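Local coordinates for D-glycerate 2-kinase (Thermotoga maritima, PDB 2B8N), which phosphorylates D-glycerate to 2-phosphoglycerate with ATP and magnesium, a step in the breakdown of serine via 3-hydroxypyruvate, at residues F308-P312 with L313-A317. Residues are numbered along the deposited sequence; the frame is centred on the assembly and turned at random.
Sequences FKDRP and LKKPA
Leu313 brings its backbone back beside Asp310 where the chain reverses in a helix-to-strand connection, the turn that leads from helix 292-309 into strand 317-323 of the mixed sheet. Asp310 leaves the helix with positive phi (60°), and a cis peptide between Arg311 and Pro312 completes the reversal just before Leu313, while the proline ring lies back on Ile302 and Val306 of the helix. Lys314 comes next and crosses the Asp310 carboxylate at a slant, its CB 3.6 Å from Asp310 OD2. Its chain then leads away, leaving Lys314 NZ 6.5 Å from Asp310 OD2, too far for a salt bridge, while its carbonyl O accepts a hydrogen bond from Asn280 ND2 at the start of strand 280-285. Lys315 grips the aspartate twice. Its backbone N gives a nearly straight hydrogen bond (165°) to the syn side of Asp310 OD1, 2.8 Å from Lys315 N and somewhat out of the carboxylate plane. Bends at chi3 and chi4 fold the lysine chain over that oxygen and bring Lys315 NZ to 2.7 Å from Asp310 OD1 in a salt bridge, on the opposite face of the carboxylate and 74° out of its plane. Two donors from one residue thus fix the carboxylate across the turn, which lies at the protein surface, and both probably favour its charged form. Pro316, after a second cis peptide, packs on Phe279 and Val429. Ala317 then begins the strand, its backbone hydrogen-bonded to that of Ile428 in strand 422-428.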
loop_
_atom_site.group_PDB
_atom_site.type_symbol
_atom_site.label_atom_id
_atom_site.label_comp_id
_atom_site.label_asym_id
_atom_site.label_seq_id
_atom_site.Cartn_x
_atom_site.Cartn_y
_atom_site.Cartn_z
ATOM N N PHE A 308 11.668 30.448 -11.337
ATOM C CA PHE A 308 12.480 31.429 -12.088
ATOM C C PHE A 308 12.263 31.435 -13.576
ATOM O O PHE A 308 12.563 32.427 -14.205
ATOM C CB PHE A 308 13.984 31.219 -11.806
ATOM C CG PHE A 308 14.326 31.405 -10.372
ATOM C CD1 PHE A 308 14.246 32.674 -9.798
ATOM C CD2 PHE A 308 14.616 30.318 -9.565
ATOM C CE1 PHE A 308 14.502 32.859 -8.457
ATOM C CE2 PHE A 308 14.882 30.494 -8.225
ATOM C CZ PHE A 308 14.828 31.772 -7.663
ATOM N N LYS A 309 11.784 30.336 -14.151
ATOM C CA LYS A 309 11.572 30.286 -15.599
ATOM C C LYS A 309 10.132 29.977 -15.997
ATOM O O LYS A 309 9.805 29.981 -17.171
ATOM C CB LYS A 309 12.515 29.271 -16.237
ATOM C CG LYS A 309 13.983 29.534 -15.949
ATOM C CD LYS A 309 14.514 30.666 -16.799
ATOM C CE LYS A 309 15.780 31.249 -16.190
ATOM N NZ LYS A 309 16.701 31.854 -17.208
ATOM N N ASP A 310 9.258 29.725 -15.038
ATOM C CA ASP A 310 7.850 29.541 -15.339
ATOM C C ASP A 310 7.591 28.369 -16.285
ATOM O O ASP A 310 6.682 28.414 -17.116
ATOM C CB ASP A 310 7.255 30.843 -15.903
ATOM C CG ASP A 310 5.996 31.254 -15.201
ATOM O OD1 ASP A 310 5.780 30.852 -14.039
ATOM O OD2 ASP A 310 5.223 31.995 -15.812
ATOM N N ARG A 311 8.369 27.308 -16.129
ATOM C CA ARG A 311 8.105 26.058 -16.822
ATOM C C ARG A 311 8.639 24.962 -15.912
ATOM O O ARG A 311 9.495 25.238 -15.076
ATOM C CB ARG A 311 8.783 26.073 -18.199
ATOM C CG ARG A 311 10.277 25.832 -18.162
ATOM C CD ARG A 311 11.069 26.731 -19.082
ATOM N NE ARG A 311 12.473 26.739 -18.640
ATOM C CZ ARG A 311 13.517 27.128 -19.375
ATOM N NH1 ARG A 311 13.352 27.566 -20.612
ATOM N NH2 ARG A 311 14.741 27.096 -18.857
ATOM N N PRO A 312 8.131 23.722 -16.030
ATOM C CA PRO A 312 7.139 23.190 -16.945
ATOM C C PRO A 312 5.703 23.628 -16.645
ATOM O O PRO A 312 4.817 23.283 -17.404
ATOM C CB PRO A 312 7.299 21.676 -16.751
ATOM C CG PRO A 312 7.648 21.532 -15.355
ATOM C CD PRO A 312 8.588 22.676 -15.095
ATOM N N LEU A 313 5.476 24.362 -15.553
ATOM C CA LEU A 313 4.171 25.003 -15.288
ATOM C C LEU A 313 4.380 26.481 -14.960
ATOM O O LEU A 313 5.427 26.859 -14.425
ATOM C CB LEU A 313 3.446 24.364 -14.106
ATOM C CG LEU A 313 2.947 22.923 -14.157
ATOM C CD1 LEU A 313 2.691 22.425 -12.736
ATOM C CD2 LEU A 313 1.709 22.784 -14.975
ATOM N N LYS A 314 3.376 27.298 -15.271
ATOM C CA LYS A 314 3.409 28.712 -14.970
ATOM C C LYS A 314 2.830 28.905 -13.583
ATOM O O LYS A 314 1.901 28.194 -13.175
ATOM C CB LYS A 314 2.578 29.509 -15.970
ATOM C CG LYS A 314 2.955 29.274 -17.407
ATOM C CD LYS A 314 2.305 30.277 -18.362
ATOM C CE LYS A 314 0.749 30.182 -18.435
ATOM N NZ LYS A 314 0.137 28.801 -18.357
ATOM N N LYS A 315 3.376 29.884 -12.869
ATOM C CA LYS A 315 2.871 30.262 -11.555
ATOM C C LYS A 315 1.480 30.889 -11.686
ATOM O O LYS A 315 1.244 31.691 -12.572
ATOM C CB LYS A 315 3.794 31.290 -10.887
ATOM C CG LYS A 315 5.255 30.889 -10.644
ATOM C CD LYS A 315 6.038 32.121 -10.159
ATOM C CE LYS A 315 7.273 32.373 -10.989
ATOM N NZ LYS A 315 6.980 32.637 -12.422
ATOM N N PRO A 316 0.556 30.559 -10.779
ATOM C CA PRO A 316 0.715 29.717 -9.591
ATOM C C PRO A 316 0.659 28.251 -9.960
ATOM O O PRO A 316 -0.275 27.827 -10.629
ATOM C CB PRO A 316 -0.492 30.112 -8.723
ATOM C CG PRO A 316 -1.312 31.025 -9.530
ATOM C CD PRO A 316 -0.825 31.027 -10.924
ATOM N N ALA A 317 1.647 27.475 -9.537
ATOM C CA ALA A 317 1.786 26.087 -10.025
ATOM C C ALA A 317 1.700 25.095 -8.891
ATOM O O ALA A 317 2.063 25.419 -7.763
ATOM C CB ALA A 317 3.107 25.891 -10.813
#